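Local structure of Sys-1 protein (Caenorhabditis elegans, 3C2G) at residues L458-L472 / T517-V531. The protein acts as a beta-catenin in the Wnt signalling asymmetry pathway, binding the TCF factor POP-1 directly and activating or repressing its target genes. Numbering follows the deposited sequence.
Sequences LELRSTILRSFILLL and TKQQLVERTISLLLV
The carbonyl O of Ser-462 on helix 457-472 takes NH1 of Arg-524 from helix 515-535 at 3.0 Å, as well as a weak bond from Arg-466 N of its own helix. The hydrogen from Arg-524 lies fairly well in line (154°), and the oxygen sits near the guanidinium plane, but the donor stands above the plane of the carbonyl. The Arg-524 chain is extended from CG to NE, which carries the charged group to the far helix while Arg-524 CB rests 3.9 Å from Leu-465 CB. Gln-520 OE1 is offset over one guanidinium face, and Gln-520 NE2 makes a weak, bent bond to Ser-462 OG. Cutting Arg-524 back to an alanine would probably leave the Ser-462 carbonyl without this cross-helix donor and open a gap beside Leu-465 and Ile-469.

The helices run roughly parallel, 27° apart with axes 9.0 Å at closest approach, and mesh as knobs into holes. Small Ser-462 fits among Thr-517, Gln-520, Leu-521 and Arg-524, where the CA atoms of Ser-462 and Leu-521 come within 4.7 Å. Farther along, a chi1 of 177° swings Leu-528 CG opposite the backbone N, placing its methyls against Leu-465, Phe-468 and Leu-472, while Ile-469 CG1 packs on Leu-528 CB at 3.8 Å. Leu-472 CB closes this end against Val-531 CG1 at 3.6 Å. At the other end, Leu-458 CG meets Thr-517 CG2, also at 3.6 Å.

Helix 494-507 packs on Leu-465 and Leu-528; the pair is part of the helical stack of the armadillo domain. Glu-459 bridges to a basic side chain of the bound peptide. Leucines, Ile-469 and Val-531 supply most of the apolar grip, while Arg-524 makes the firmer of the two cross-helix hydrogen bonds, to a main-chain oxygen.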
loop_
_atom_site.group_PDB
_atom_site.type_symbol
_atom_site.label_atom_id
_atom_site.label_comp_id
_atom_site.label_asym_id
_atom_site.label_seq_id
_atom_site.Cartn_x
_atom_site.Cartn_y
_atom_site.Cartn_z
ATOM N N LEU A 458 11.930 -7.023 -14.002
ATOM C CA LEU A 458 12.032 -8.474 -13.969
ATOM C C LEU A 458 10.662 -9.148 -13.957
ATOM O O LEU A 458 10.421 -10.100 -14.706
ATOM C CB LEU A 458 12.851 -8.922 -12.760
ATOM C CG LEU A 458 12.960 -10.424 -12.491
ATOM C CD1 LEU A 458 13.543 -11.187 -13.714
ATOM C CD2 LEU A 458 13.781 -10.683 -11.236
ATOM N N GLU A 459 9.778 -8.638 -13.108
ATOM C CA GLU A 459 8.459 -9.202 -12.919
ATOM C C GLU A 459 7.599 -8.908 -14.137
ATOM O O GLU A 459 6.738 -9.711 -14.491
ATOM C CB GLU A 459 7.818 -8.639 -11.648
ATOM C CG GLU A 459 6.519 -9.342 -11.228
ATOM C CD GLU A 459 5.935 -8.842 -9.909
ATOM O OE1 GLU A 459 6.706 -8.436 -9.004
ATOM O OE2 GLU A 459 4.688 -8.876 -9.781
ATOM N N LEU A 460 7.842 -7.763 -14.774
ATOM C CA LEU A 460 7.170 -7.413 -16.013
ATOM C C LEU A 460 7.512 -8.381 -17.157
ATOM O O LEU A 460 6.631 -8.814 -17.885
ATOM C CB LEU A 460 7.502 -5.982 -16.438
ATOM C CG LEU A 460 6.914 -5.556 -17.795
ATOM C CD1 LEU A 460 5.380 -5.628 -17.813
ATOM C CD2 LEU A 460 7.372 -4.175 -18.196
ATOM N N ARG A 461 8.789 -8.701 -17.318
ATOM C CA ARG A 461 9.241 -9.552 -18.419
ATOM C C ARG A 461 8.782 -10.982 -18.213
ATOM O O ARG A 461 8.446 -11.677 -19.154
ATOM C CB ARG A 461 10.763 -9.472 -18.577
ATOM C CG ARG A 461 11.209 -8.090 -18.991
ATOM C CD ARG A 461 12.698 -7.935 -19.177
ATOM N NE ARG A 461 12.911 -6.732 -19.973
ATOM C CZ ARG A 461 14.090 -6.207 -20.280
ATOM N NH1 ARG A 461 15.217 -6.763 -19.843
ATOM N NH2 ARG A 461 14.133 -5.111 -21.026
ATOM N N SER A 462 8.737 -11.407 -16.965
ATOM C CA SER A 462 8.220 -12.715 -16.653
ATOM C C SER A 462 6.731 -12.799 -17.004
ATOM O O SER A 462 6.283 -13.797 -17.571
ATOM C CB SER A 462 8.447 -13.008 -15.175
ATOM O OG SER A 462 8.082 -14.332 -14.866
ATOM N N THR A 463 5.982 -11.742 -16.683
ATOM C CA THR A 463 4.527 -11.690 -16.897
ATOM C C THR A 463 4.187 -11.606 -18.385
ATOM O O THR A 463 3.193 -12.164 -18.838
ATOM C CB THR A 463 3.897 -10.484 -16.143
ATOM O OG1 THR A 463 4.201 -10.590 -14.750
ATOM C CG2 THR A 463 2.384 -10.437 -16.304
ATOM N N ILE A 464 5.023 -10.909 -19.143
ATOM C CA ILE A 464 4.830 -10.799 -20.580
ATOM C C ILE A 464 4.965 -12.168 -21.258
ATOM O O ILE A 464 4.164 -12.506 -22.136
ATOM C CB ILE A 464 5.811 -9.810 -21.204
ATOM C CG1 ILE A 464 5.446 -8.379 -20.799
ATOM C CG2 ILE A 464 5.816 -9.950 -22.727
ATOM C CD1 ILE A 464 6.504 -7.355 -21.156
ATOM N N LEU A 465 5.963 -12.951 -20.846
ATOM C CA LEU A 465 6.169 -14.262 -21.438
ATOM C C LEU A 465 4.919 -15.093 -21.218
ATOM O O LEU A 465 4.460 -15.803 -22.124
ATOM C CB LEU A 465 7.394 -14.970 -20.855
ATOM C CG LEU A 465 8.743 -14.307 -21.100
ATOM C CD1 LEU A 465 9.852 -15.090 -20.389
ATOM C CD2 LEU A 465 9.038 -14.162 -22.592
ATOM N N ARG A 466 4.369 -14.978 -20.014
ATOM C CA ARG A 466 3.169 -15.708 -19.647
ATOM C C ARG A 466 1.986 -15.299 -20.539
ATOM O O ARG A 466 1.238 -16.149 -21.020
ATOM C CB ARG A 466 2.846 -15.483 -18.172
ATOM C CG ARG A 466 2.499 -16.753 -17.434
ATOM C CD ARG A 466 1.034 -17.021 -17.442
ATOM N NE ARG A 466 0.749 -18.452 -17.363
ATOM C CZ ARG A 466 0.077 -19.020 -16.371
ATOM N NH1 ARG A 466 -0.369 -18.269 -15.366
ATOM N NH2 ARG A 466 -0.158 -20.327 -16.391
ATOM N N SER A 467 1.829 -14.002 -20.761
ATOM C CA SER A 467 0.783 -13.506 -21.642
ATOM C C SER A 467 0.840 -14.138 -23.038
ATOM O O SER A 467 -0.189 -14.539 -23.567
ATOM C CB SER A 467 0.834 -11.977 -21.736
ATOM O OG SER A 467 0.258 -11.414 -20.573
ATOM N N PHE A 468 2.040 -14.213 -23.615
ATOM C CA PHE A 468 2.240 -14.810 -24.922
ATOM C C PHE A 468 1.930 -16.296 -24.895
ATOM O O PHE A 468 1.264 -16.805 -25.791
ATOM C CB PHE A 468 3.664 -14.570 -25.425
ATOM C CG PHE A 468 3.893 -13.183 -25.928
ATOM C CD1 PHE A 468 3.116 -12.667 -26.953
ATOM C CD2 PHE A 468 4.901 -12.383 -25.389
ATOM C CE1 PHE A 468 3.331 -11.360 -27.420
ATOM C CE2 PHE A 468 5.114 -11.073 -25.858
ATOM C CZ PHE A 468 4.330 -10.570 -26.866
ATOM N N ILE A 469 2.404 -16.981 -23.861
ATOM C CA ILE A 469 2.072 -18.380 -23.653
ATOM C C ILE A 469 0.556 -18.583 -23.721
ATOM O O ILE A 469 0.073 -19.379 -24.524
ATOM C CB ILE A 469 2.624 -18.906 -22.319
ATOM C CG1 ILE A 469 4.146 -19.018 -22.387
ATOM C CG2 ILE A 469 2.014 -20.263 -21.970
ATOM C CD1 ILE A 469 4.826 -19.141 -21.028
ATOM N N LEU A 470 -0.189 -17.849 -22.904
ATOM C CA LEU A 470 -1.637 -18.022 -22.839
ATOM C C LEU A 470 -2.374 -17.581 -24.106
ATOM O O LEU A 470 -3.307 -18.255 -24.546
ATOM C CB LEU A 470 -2.208 -17.307 -21.621
ATOM C CG LEU A 470 -1.697 -17.802 -20.268
ATOM C CD1 LEU A 470 -2.303 -16.977 -19.125
ATOM C CD2 LEU A 470 -1.960 -19.295 -20.080
ATOM N N LEU A 471 -1.973 -16.450 -24.683
ATOM C CA LEU A 471 -2.569 -15.996 -25.935
ATOM C C LEU A 471 -2.428 -17.054 -27.030
ATOM O O LEU A 471 -3.388 -17.350 -27.728
ATOM C CB LEU A 471 -1.968 -14.677 -26.399
ATOM C CG LEU A 471 -2.532 -13.432 -25.724
ATOM C CD1 LEU A 471 -1.636 -12.229 -26.005
ATOM C CD2 LEU A 471 -3.978 -13.152 -26.134
ATOM N N LEU A 472 -1.242 -17.643 -27.148
ATOM C CA LEU A 472 -0.967 -18.586 -28.224
ATOM C C LEU A 472 -1.617 -19.940 -27.981
ATOM O O LEU A 472 -1.723 -20.730 -28.897
ATOM C CB LEU A 472 0.536 -18.749 -28.471
ATOM C CG LEU A 472 1.360 -17.521 -28.872
ATOM C CD1 LEU A 472 2.807 -17.907 -28.920
ATOM C CD2 LEU A 472 0.946 -16.898 -30.201
ATOM N N THR A 517 11.795 -15.323 -9.099
ATOM C CA THR A 517 11.260 -14.713 -10.311
ATOM C C THR A 517 12.153 -14.962 -11.531
ATOM O O THR A 517 11.657 -15.088 -12.654
ATOM C CB THR A 517 11.035 -13.198 -10.122
ATOM O OG1 THR A 517 10.212 -12.985 -8.973
ATOM C CG2 THR A 517 10.313 -12.609 -11.298
ATOM N N LYS A 518 13.461 -15.021 -11.302
ATOM C CA LYS A 518 14.418 -15.331 -12.353
ATOM C C LYS A 518 14.214 -16.765 -12.835
ATOM O O LYS A 518 14.207 -17.032 -14.039
ATOM C CB LYS A 518 15.863 -15.102 -11.876
ATOM C CG LYS A 518 16.243 -13.625 -11.766
ATOM C CD LYS A 518 17.412 -13.382 -10.837
ATOM C CE LYS A 518 18.724 -13.357 -11.586
ATOM N NZ LYS A 518 19.839 -12.927 -10.694
ATOM N N GLN A 519 14.020 -17.680 -11.894
ATOM C CA GLN A 519 13.721 -19.045 -12.254
ATOM C C GLN A 519 12.434 -19.132 -13.088
ATOM O O GLN A 519 12.417 -19.838 -14.093
ATOM C CB GLN A 519 13.665 -19.939 -11.014
ATOM C CG GLN A 519 13.333 -21.414 -11.294
ATOM C CD GLN A 519 14.318 -22.084 -12.249
ATOM O OE1 GLN A 519 15.499 -21.724 -12.307
ATOM N NE2 GLN A 519 13.830 -23.073 -12.997
ATOM N N GLN A 520 11.378 -18.405 -12.706
ATOM C CA GLN A 520 10.115 -18.492 -13.454
ATOM C C GLN A 520 10.196 -17.882 -14.858
ATOM O O GLN A 520 9.489 -18.322 -15.754
ATOM C CB GLN A 520 8.896 -17.984 -12.660
ATOM C CG GLN A 520 8.684 -16.477 -12.651
ATOM C CD GLN A 520 7.298 -16.031 -12.122
ATOM O OE1 GLN A 520 6.495 -16.841 -11.638
ATOM N NE2 GLN A 520 7.031 -14.723 -12.215
ATOM N N LEU A 521 11.067 -16.895 -15.046
ATOM C CA LEU A 521 11.281 -16.282 -16.355
ATOM C C LEU A 521 11.970 -17.266 -17.290
ATOM O O LEU A 521 11.641 -17.339 -18.477
ATOM C CB LEU A 521 12.129 -15.009 -16.230
ATOM C CG LEU A 521 12.307 -14.179 -17.504
ATOM C CD1 LEU A 521 12.412 -12.724 -17.177
ATOM C CD2 LEU A 521 13.519 -14.623 -18.321
ATOM N N VAL A 522 12.938 -17.998 -16.741
ATOM C CA VAL A 522 13.685 -18.998 -17.475
ATOM C C VAL A 522 12.744 -20.095 -17.976
ATOM O O VAL A 522 12.776 -20.450 -19.166
ATOM C CB VAL A 522 14.815 -19.577 -16.596
ATOM C CG1 VAL A 522 15.371 -20.858 -17.183
ATOM C CG2 VAL A 522 15.921 -18.544 -16.434
ATOM N N GLU A 523 11.897 -20.596 -17.069
ATOM C CA GLU A 523 10.953 -21.671 -17.367
ATOM C C GLU A 523 9.950 -21.232 -18.418
ATOM O O GLU A 523 9.653 -21.971 -19.362
ATOM C CB GLU A 523 10.212 -22.114 -16.100
ATOM C CG GLU A 523 11.101 -22.810 -15.072
ATOM C CD GLU A 523 10.366 -23.191 -13.787
ATOM O OE1 GLU A 523 10.990 -23.090 -12.698
ATOM O OE2 GLU A 523 9.172 -23.594 -13.858
ATOM N N ARG A 524 9.444 -20.016 -18.262
ATOM C CA ARG A 524 8.476 -19.481 -19.198
ATOM C C ARG A 524 9.085 -19.280 -20.575
ATOM O O ARG A 524 8.388 -19.413 -21.571
ATOM C CB ARG A 524 7.840 -18.192 -18.660
ATOM C CG ARG A 524 6.833 -18.469 -17.578
ATOM C CD ARG A 524 6.383 -17.230 -16.867
ATOM N NE ARG A 524 5.398 -17.567 -15.845
ATOM C CZ ARG A 524 4.712 -16.669 -15.144
ATOM N NH1 ARG A 524 4.899 -15.377 -15.371
ATOM N NH2 ARG A 524 3.821 -17.061 -14.243
ATOM N N THR A 525 10.378 -18.980 -20.625
ATOM C CA THR A 525 11.077 -18.857 -21.888
ATOM C C THR A 525 11.073 -20.210 -22.609
ATOM O O THR A 525 10.649 -20.310 -23.761
ATOM C CB THR A 525 12.527 -18.375 -21.679
ATOM O OG1 THR A 525 12.519 -17.074 -21.078
ATOM C CG2 THR A 525 13.261 -18.311 -22.991
ATOM N N ILE A 526 11.540 -21.251 -21.922
ATOM C CA ILE A 526 11.582 -22.587 -22.509
ATOM C C ILE A 526 10.168 -22.970 -22.984
ATOM O O ILE A 526 9.969 -23.493 -24.082
ATOM C CB ILE A 526 12.145 -23.630 -21.497
ATOM C CG1 ILE A 526 13.566 -23.257 -21.050
ATOM C CG2 ILE A 526 12.111 -25.048 -22.073
ATOM C CD1 ILE A 526 14.500 -22.809 -22.167
ATOM N N SER A 527 9.187 -22.652 -22.155
ATOM C CA SER A 527 7.826 -23.070 -22.394
ATOM C C SER A 527 7.200 -22.276 -23.537
ATOM O O SER A 527 6.398 -22.799 -24.305
ATOM C CB SER A 527 7.036 -22.942 -21.094
ATOM O OG SER A 527 5.662 -22.868 -21.343
ATOM N N LEU A 528 7.588 -21.017 -23.673
ATOM C CA LEU A 528 7.095 -20.206 -24.778
ATOM C C LEU A 528 7.747 -20.583 -26.124
ATOM O O LEU A 528 7.113 -20.472 -27.177
ATOM C CB LEU A 528 7.256 -18.712 -24.472
ATOM C CG LEU A 528 6.855 -17.697 -25.545
ATOM C CD1 LEU A 528 5.426 -17.880 -26.005
ATOM C CD2 LEU A 528 7.070 -16.290 -25.042
ATOM N N LEU A 529 9.000 -21.021 -26.103
ATOM C CA LEU A 529 9.645 -21.435 -27.338
ATOM C C LEU A 529 8.957 -22.696 -27.885
ATOM O O LEU A 529 8.766 -22.820 -29.098
ATOM C CB LEU A 529 11.134 -21.655 -27.144
ATOM C CG LEU A 529 11.964 -20.407 -26.845
ATOM C CD1 LEU A 529 13.398 -20.806 -26.528
ATOM C CD2 LEU A 529 11.920 -19.394 -27.992
ATOM N N LEU A 530 8.551 -23.588 -26.977
ATOM C CA LEU A 530 7.748 -24.766 -27.309
ATOM C C LEU A 530 6.389 -24.429 -27.930
ATOM O O LEU A 530 6.016 -24.969 -28.988
ATOM C CB LEU A 530 7.536 -25.625 -26.069
ATOM C CG LEU A 530 8.766 -26.441 -25.681
ATOM C CD1 LEU A 530 8.473 -27.258 -24.452
ATOM C CD2 LEU A 530 9.226 -27.346 -26.850
ATOM N N VAL A 531 5.654 -23.546 -27.260
ATOM C CA VAL A 531 4.352 -23.117 -27.725
ATOM C C VAL A 531 4.463 -22.507 -29.115
ATOM O O VAL A 531 3.689 -22.858 -29.984
ATOM C CB VAL A 531 3.676 -22.145 -26.722
ATOM C CG1 VAL A 531 2.467 -21.516 -27.331
ATOM C CG2 VAL A 531 3.283 -22.890 -25.444
#